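Local coordinates for N-acetylgalactosaminyltransferase 7 (Homo sapiens, PDB 6IWR), which belongs to the polypeptide GalNAc transferase family and joins a manganese-binding GT-A glycosyltransferase domain to a ricin-type beta-trefoil lectin domain, at residues Gln222-Gly227 / Gly343-Gly348; Val236-Asp241 / Leu331-Arg336; Ser324-Gly329 / Glu355-Ser360. One frame throughout, in Å; residues are numbered along the deposited sequence.

Interaction 1: Gln222-Gly227 / Gly343-Gly348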
# COMPACT_ATOMS: atom_id res chain seq x y z
N GLN A 222 10.26 27.23 -5.16
CA GLN A 222 11.08 28.41 -4.99
C GLN A 222 12.53 28.15 -5.39
O GLN A 222 13.25 29.09 -5.75
CB GLN A 222 10.97 28.93 -3.56
CG GLN A 222 9.55 29.41 -3.19
CD GLN A 222 8.75 30.07 -4.36
OE1 GLN A 222 9.22 30.96 -5.07
NE2 GLN A 222 7.50 29.62 -4.52
N ALA A 223 12.98 26.89 -5.34
CA ALA A 223 14.33 26.59 -5.82
C ALA A 223 14.44 26.83 -7.32
O ALA A 223 15.47 27.33 -7.80
CB ALA A 223 14.71 25.15 -5.48
N ARG A 224 13.40 26.48 -8.09
CA ARG A 224 13.41 26.78 -9.52
C ARG A 224 13.47 28.28 -9.77
O ARG A 224 14.12 28.73 -10.72
CB ARG A 224 12.19 26.16 -10.20
CG ARG A 224 12.22 24.63 -10.36
CD ARG A 224 11.20 24.20 -11.40
NE ARG A 224 10.89 22.79 -11.29
CZ ARG A 224 9.73 22.31 -10.84
NH1 ARG A 224 8.77 23.14 -10.49
NH2 ARG A 224 9.55 20.99 -10.75
N SER A 225 12.82 29.07 -8.91
CA SER A 225 12.86 30.52 -9.10
C SER A 225 14.25 31.09 -8.82
O SER A 225 14.74 31.95 -9.56
CB SER A 225 11.80 31.19 -8.23
OG SER A 225 10.49 30.99 -8.72
N ILE A 226 14.89 30.63 -7.74
CA ILE A 226 16.29 30.96 -7.51
C ILE A 226 17.14 30.56 -8.71
O ILE A 226 18.03 31.30 -9.14
CB ILE A 226 16.80 30.29 -6.22
CG1 ILE A 226 16.04 30.83 -4.99
CG2 ILE A 226 18.32 30.42 -6.11
CD1 ILE A 226 16.10 29.93 -3.80
N GLY A 227 16.91 29.35 -9.23
CA GLY A 227 17.60 28.94 -10.44
C GLY A 227 17.50 29.98 -11.53
O GLY A 227 18.52 30.42 -12.08
N GLY A 343 7.18 36.36 -14.25
CA GLY A 343 7.72 36.76 -12.97
C GLY A 343 7.39 36.14 -11.63
O GLY A 343 7.06 36.87 -10.71
N LEU A 344 7.52 34.83 -11.46
CA LEU A 344 7.80 33.85 -12.49
C LEU A 344 6.90 32.71 -12.09
O LEU A 344 5.92 32.39 -12.75
CB LEU A 344 9.25 33.39 -12.40
CG LEU A 344 10.37 34.40 -12.25
CD1 LEU A 344 10.91 34.40 -10.83
CD2 LEU A 344 11.49 34.07 -13.22
N TYR A 345 7.27 32.11 -10.96
CA TYR A 345 6.43 31.19 -10.24
C TYR A 345 5.92 32.01 -9.08
O TYR A 345 6.71 32.63 -8.36
CB TYR A 345 7.25 30.03 -9.68
CG TYR A 345 7.33 28.80 -10.55
CD1 TYR A 345 6.28 28.43 -11.37
CD2 TYR A 345 8.46 28.01 -10.54
CE1 TYR A 345 6.36 27.30 -12.16
CE2 TYR A 345 8.55 26.89 -11.33
CZ TYR A 345 7.50 26.54 -12.14
OH TYR A 345 7.60 25.41 -12.91
N ASP A 346 4.61 32.04 -8.89
CA ASP A 346 4.03 32.84 -7.82
C ASP A 346 4.84 32.54 -6.57
O ASP A 346 5.09 31.38 -6.26
CB ASP A 346 2.55 32.45 -7.66
CG ASP A 346 2.01 32.70 -6.25
OD1 ASP A 346 2.56 33.55 -5.53
OD2 ASP A 346 1.03 32.04 -5.88
N PRO A 347 5.25 33.58 -5.86
CA PRO A 347 6.11 33.36 -4.69
C PRO A 347 5.38 32.84 -3.48
O PRO A 347 6.04 32.41 -2.55
CB PRO A 347 6.70 34.74 -4.41
CG PRO A 347 5.83 35.69 -5.11
CD PRO A 347 5.18 35.00 -6.25
N GLY A 348 4.04 32.84 -3.49
CA GLY A 348 3.32 32.25 -2.37
C GLY A 348 3.25 30.72 -2.37
O GLY A 348 2.84 30.12 -1.37

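Interaction 2: Val236-Asp241 / Leu331-Arg336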
# COMPACT_ATOMS: atom_id res chain seq x y z
N VAL A 236 17.53 31.04 -23.06
CA VAL A 236 16.36 30.35 -22.52
C VAL A 236 16.79 29.51 -21.34
O VAL A 236 17.92 29.01 -21.28
CB VAL A 236 15.60 29.50 -23.57
CG1 VAL A 236 15.92 29.94 -24.99
CG2 VAL A 236 15.77 28.01 -23.35
N LEU A 237 15.89 29.40 -20.36
CA LEU A 237 16.04 28.47 -19.24
C LEU A 237 15.46 27.12 -19.62
O LEU A 237 14.35 27.04 -20.16
CB LEU A 237 15.33 29.01 -18.00
CG LEU A 237 15.85 30.34 -17.46
CD1 LEU A 237 14.85 30.93 -16.49
CD2 LEU A 237 17.22 30.10 -16.77
N ILE A 238 16.22 26.05 -19.38
CA ILE A 238 15.71 24.69 -19.54
C ILE A 238 15.80 24.04 -18.18
O ILE A 238 16.90 23.80 -17.68
CB ILE A 238 16.48 23.88 -20.58
CG1 ILE A 238 16.59 24.62 -21.92
CG2 ILE A 238 15.79 22.49 -20.78
CD1 ILE A 238 17.16 23.78 -23.05
N TYR A 239 14.65 23.76 -17.57
CA TYR A 239 14.62 23.05 -16.30
C TYR A 239 14.62 21.54 -16.53
O TYR A 239 13.97 21.03 -17.44
CB TYR A 239 13.39 23.47 -15.49
CG TYR A 239 13.50 24.87 -14.97
CD1 TYR A 239 14.10 25.12 -13.74
CD2 TYR A 239 13.03 25.95 -15.72
CE1 TYR A 239 14.24 26.43 -13.26
CE2 TYR A 239 13.16 27.25 -15.26
CZ TYR A 239 13.77 27.49 -14.02
OH TYR A 239 13.92 28.78 -13.55
N LEU A 240 15.34 20.83 -15.66
CA LEU A 240 15.53 19.38 -15.70
C LEU A 240 15.57 18.82 -14.29
O LEU A 240 16.29 19.36 -13.44
CB LEU A 240 16.85 19.04 -16.41
CG LEU A 240 16.85 18.43 -17.82
CD1 LEU A 240 15.60 18.78 -18.54
CD2 LEU A 240 18.05 18.90 -18.60
N ASP A 241 14.82 17.74 -14.04
CA ASP A 241 14.91 16.98 -12.78
C ASP A 241 16.37 16.53 -12.58
O ASP A 241 17.15 16.44 -13.53
CB ASP A 241 13.97 15.73 -12.79
CG ASP A 241 12.69 15.89 -11.89
OD1 ASP A 241 12.18 17.04 -11.87
OD2 ASP A 241 12.19 14.88 -11.24
N LEU A 331 10.11 19.48 -16.25
CA LEU A 331 10.96 19.67 -17.41
C LEU A 331 10.25 20.61 -18.38
O LEU A 331 9.16 20.29 -18.88
CB LEU A 331 11.27 18.33 -18.11
CG LEU A 331 11.56 17.06 -17.30
CD1 LEU A 331 11.95 15.86 -18.21
CD2 LEU A 331 12.57 17.25 -16.18
N PHE A 332 10.86 21.75 -18.66
CA PHE A 332 10.31 22.65 -19.67
C PHE A 332 11.40 23.63 -20.09
O PHE A 332 12.50 23.65 -19.53
CB PHE A 332 9.04 23.37 -19.15
CG PHE A 332 9.28 24.28 -17.98
CD1 PHE A 332 9.38 23.78 -16.69
CD2 PHE A 332 9.36 25.66 -18.16
CE1 PHE A 332 9.58 24.59 -15.61
CE2 PHE A 332 9.57 26.49 -17.06
CZ PHE A 332 9.68 25.94 -15.78
N ALA A 333 11.08 24.44 -21.09
CA ALA A 333 11.94 25.51 -21.57
C ALA A 333 11.10 26.77 -21.78
O ALA A 333 10.02 26.69 -22.37
CB ALA A 333 12.64 25.09 -22.87
N ILE A 334 11.58 27.91 -21.27
CA ILE A 334 11.02 29.23 -21.57
C ILE A 334 12.17 30.17 -21.85
O ILE A 334 13.26 30.03 -21.30
CB ILE A 334 10.19 29.89 -20.45
CG1 ILE A 334 10.47 29.34 -19.08
CG2 ILE A 334 8.68 29.97 -20.76
CD1 ILE A 334 9.34 29.89 -18.18
N GLU A 335 11.88 31.18 -22.68
CA GLU A 335 12.81 32.28 -22.81
C GLU A 335 12.95 32.97 -21.46
O GLU A 335 11.96 33.16 -20.73
CB GLU A 335 12.33 33.25 -23.88
CG GLU A 335 13.39 34.16 -24.43
CD GLU A 335 12.99 35.62 -24.30
OE1 GLU A 335 12.61 36.01 -23.17
OE2 GLU A 335 13.03 36.35 -25.33
N ARG A 336 14.16 33.28 -21.07
CA ARG A 336 14.42 33.71 -19.71
C ARG A 336 13.74 35.00 -19.29
O ARG A 336 13.26 35.12 -18.19
CB ARG A 336 15.91 33.79 -19.47
CG ARG A 336 16.28 33.93 -18.02
CD ARG A 336 17.70 34.39 -17.89
NE ARG A 336 18.06 34.60 -16.52
CZ ARG A 336 18.18 35.78 -15.97
NH1 ARG A 336 17.94 36.85 -16.69
NH2 ARG A 336 18.52 35.90 -14.71

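Interaction 3: Ser324-Gly329 / Glu355-Ser360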
# COMPACT_ATOMS: atom_id res chain seq x y z
N SER A 324 -0.50 21.81 -25.60
CA SER A 324 -1.00 21.20 -24.38
C SER A 324 -1.62 22.27 -23.47
O SER A 324 -1.10 23.39 -23.40
CB SER A 324 0.11 20.47 -23.62
OG SER A 324 -0.39 19.98 -22.38
N PRO A 325 -2.71 21.97 -22.77
CA PRO A 325 -3.23 22.97 -21.82
C PRO A 325 -2.33 23.16 -20.61
O PRO A 325 -2.37 24.23 -19.99
CB PRO A 325 -4.61 22.41 -21.43
CG PRO A 325 -4.91 21.32 -22.43
CD PRO A 325 -3.56 20.77 -22.83
N ALA A 326 -1.52 22.15 -20.26
CA ALA A 326 -0.67 22.21 -19.08
C ALA A 326 0.57 21.33 -19.29
O ALA A 326 0.62 20.51 -20.22
CB ALA A 326 -1.43 21.75 -17.83
N MET A 327 1.55 21.49 -18.41
CA MET A 327 2.76 20.67 -18.39
C MET A 327 2.81 19.87 -17.08
O MET A 327 2.20 20.25 -16.08
CB MET A 327 4.01 21.56 -18.51
CG MET A 327 4.05 22.58 -17.38
SD MET A 327 5.67 23.29 -17.00
CE MET A 327 5.74 24.51 -18.31
N ALA A 328 3.54 18.75 -17.10
CA ALA A 328 3.72 18.01 -15.85
C ALA A 328 4.43 18.87 -14.81
O ALA A 328 4.05 18.86 -13.64
CB ALA A 328 4.50 16.72 -16.09
N GLY A 329 5.44 19.64 -15.23
CA GLY A 329 6.02 20.65 -14.37
C GLY A 329 7.53 20.63 -14.18
O GLY A 329 8.15 21.68 -14.01
N GLU A 355 2.41 24.47 -9.13
CA GLU A 355 3.17 25.44 -9.89
C GLU A 355 3.03 25.15 -11.36
O GLU A 355 3.03 26.04 -12.16
CB GLU A 355 4.65 25.46 -9.53
CG GLU A 355 5.08 24.40 -8.57
CD GLU A 355 5.35 23.09 -9.23
OE1 GLU A 355 6.06 23.06 -10.24
OE2 GLU A 355 4.86 22.07 -8.72
N ASN A 356 2.97 23.88 -11.70
CA ASN A 356 2.91 23.48 -13.08
C ASN A 356 1.66 24.03 -13.74
O ASN A 356 1.69 24.46 -14.87
CB ASN A 356 2.95 21.96 -13.20
CG ASN A 356 1.82 21.28 -12.49
OD1 ASN A 356 1.63 21.46 -11.31
ND2 ASN A 356 1.07 20.48 -13.20
N PHE A 357 0.57 23.97 -13.02
CA PHE A 357 -0.68 24.55 -13.44
C PHE A 357 -0.67 26.07 -13.52
O PHE A 357 -1.17 26.64 -14.45
CB PHE A 357 -1.80 24.05 -12.56
CG PHE A 357 -2.00 22.57 -12.64
CD1 PHE A 357 -2.17 21.96 -13.85
CD2 PHE A 357 -2.02 21.81 -11.50
CE1 PHE A 357 -2.35 20.60 -13.93
CE2 PHE A 357 -2.20 20.45 -11.57
CZ PHE A 357 -2.37 19.85 -12.79
N GLU A 358 -0.07 26.71 -12.53
CA GLU A 358 -0.02 28.15 -12.46
C GLU A 358 0.73 28.81 -13.61
O GLU A 358 0.25 29.77 -14.18
CB GLU A 358 0.63 28.55 -11.14
CG GLU A 358 0.35 29.97 -10.72
CD GLU A 358 1.55 30.87 -10.77
OE1 GLU A 358 2.67 30.37 -10.79
OE2 GLU A 358 1.38 32.08 -10.81
N ILE A 359 1.89 28.27 -13.97
CA ILE A 359 2.65 28.77 -15.11
C ILE A 359 1.93 28.44 -16.41
O ILE A 359 1.95 29.26 -17.35
CB ILE A 359 4.09 28.19 -15.08
CG1 ILE A 359 5.00 28.91 -16.08
CG2 ILE A 359 4.08 26.71 -15.39
CD1 ILE A 359 5.30 30.31 -15.73
N SER A 360 1.27 27.28 -16.50
CA SER A 360 0.47 26.95 -17.69
C SER A 360 -0.65 27.97 -17.92
O SER A 360 -0.77 28.52 -19.01
CB SER A 360 -0.13 25.56 -17.57
OG SER A 360 0.87 24.58 -17.42

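Interaction 1: Gln222-Gly227 / Gly343-Gly348
Arg224 has CG beside its backbone N (chi1 -73°) and then runs extended from CG to NE, which carries its side chain past the edge of the Tyr345 ring. The contact sets helix 219-230 of the GT-A fold against the loop that follows helix 336-342. Arg224 CB lies in the ring plane, and Arg224 CD is 3.8 Å from Tyr345 CE2. Arg224 and Tyr345 meet at a slant, with guanidinium and ring planes 57° apart, and Arg224 NH1 is 3.5 Å from Tyr345 OH. The main partner of NH1 is the carboxylate of Glu355, with which it forms a salt bridge.

One residue further along the helix, Ser225 OG sits near the plane of the same ring at its edge, 3.5 Å from Tyr345 CB. Leu344 CD1 approaches Ser225 OG at 4.0 Å.

Gln222 meets the loop further along, at Asp346 and Pro347. A bend at chi2 brings Gln222 NE2 to Asp346 O at 3.5 Å, a weak hydrogen bond. Gln222 NE2 also bonds to the carbonyl of Leu349. Asp346 OD2 forms a salt bridge with Arg407. Asp346 also closes an Asx turn: Gly348 N donates to Asp346 OD1 at 2.6 Å, reaching it from above the carboxylate plane.

Interaction 2: Val236-Asp241 / Leu331-Arg336
Leu237 and Ile334 carry the backbone pairing, each bonding to the other through both N and O. Leu237 N donates to Ile334 O at 2.9 Å, and Ile334 N returns a bond to Leu237 O at 3.1 Å. Further along, Tyr239 N donates to Phe332 O at 2.9 Å. The reverse bond, from Phe332 N to Tyr239 O, is weak. Ala333, Ile238 and, past the last pair, Leu331 make CA-H...O contacts with carbonyl oxygens of the partner strand. The nearest is Ala333 CA, 3.2 Å from Leu237 O.

The two strands, 236-240 and 332-335, run antiparallel, their axes at 165°. They belong to the central mixed sheet of the GT-A domain. On its other side, strand 236-240 pairs in parallel with strand 149-155.

The aromatic pair is Tyr239 with Phe332. Phe332 CG stands between its backbone N and carbonyl carbon (chi1 64°), and the two side chains lie side by side, pointing the same way. Their planes are 22° apart, but the rings barely overlap. Tyr239 CD2 lies over one face of the Phe332 ring, 3.4 Å from Phe332 CZ.

Aliphatic contacts occupy both faces. Next to the aromatic pair, the Leu237 side chain crosses that of Arg336 at a slant, Leu237 CG 3.7 Å from Arg336 CG. On the other face, Ile238 CG1 meets Ala333 CB at 4.1 Å, and helix 251-260 packs against both residues.

The polar ends find partners outside the two strands. Glu335 occupies the N-cap position of helix 336-342; its OE1 accepts from Phe338 N and its OE2 pairs with Arg262. Arg336 NH2 donates to Ala228 O. Asp241, which opens the family's Asp-X-His sequence with His243, has its side chain about 3 Å from the manganese ion, and its OD2 is hydrogen-bonded to His380 NE2.

Interaction 3: Ser324-Gly329 / Glu355-Ser360
Asn356 ND2 donates to Met327 O at 3.1 Å. The bond is fairly straight, at 164°, with the carbonyl oxygen almost in the amide plane. Asn356 CG stands between its backbone N and carbonyl carbon (chi1 60°), which directs the amide at the loop. The other hydrogen bond across the contact is weak, from Met327 N to Ser360 OG at 3.3 Å, one turn later. Ser360 OG also donates to Asn356 O at 2.7 Å, so the hydroxyl ties the loop to the helix backbone.

Gly329 CA lies 3.5 Å from Asn356 CB, and with the backbone angles of Gly329 this leaves no room for a side chain. Apolar contacts complete the shell. Met327 CE touches Ile359 CG2 at 4.0 Å, and Ala326 CB lies at the edge of the Phe357 ring.

Phe357 also backs the amide: Asn356 ND2 sits over the centre of its ring. Trp302, on strand 302-306, touches Asn356, Phe357 and Ala328. Strand 292-296 places Trp296 against Pro325 and Ala326. The contact joins a loop of the GT-A domain, after strand 322-323, to helix 355-365. Ser360 rests on Leu370, so the helix start and this loop touch strands 292-296, 302-306 and 369-373.

The three contacts sit next to one another, with centres about 13 to 14 Å apart. Arg224 and Tyr345 of interaction 1 reach both of the others. Arg224 NH1 forms a salt bridge with Glu355 OE1, 2.7 Å away, and Glu355 opens the helix of interaction 3. Arg224 O is 2.8 Å from Tyr239 OH of interaction 2, probably a hydrogen bond. Tyr345 OH packs on Phe332 CE1 at 3.4 Å. Interactions 2 and 3 meet where Met327 CE lies 3.6 Å from Phe332 CG. The manganese ion is about 3 Å from the side chain of Asp241, about 7 Å from that of Arg224 and about 10 Å from that of Ala328. Interaction 2 thus lies closest to the metal site.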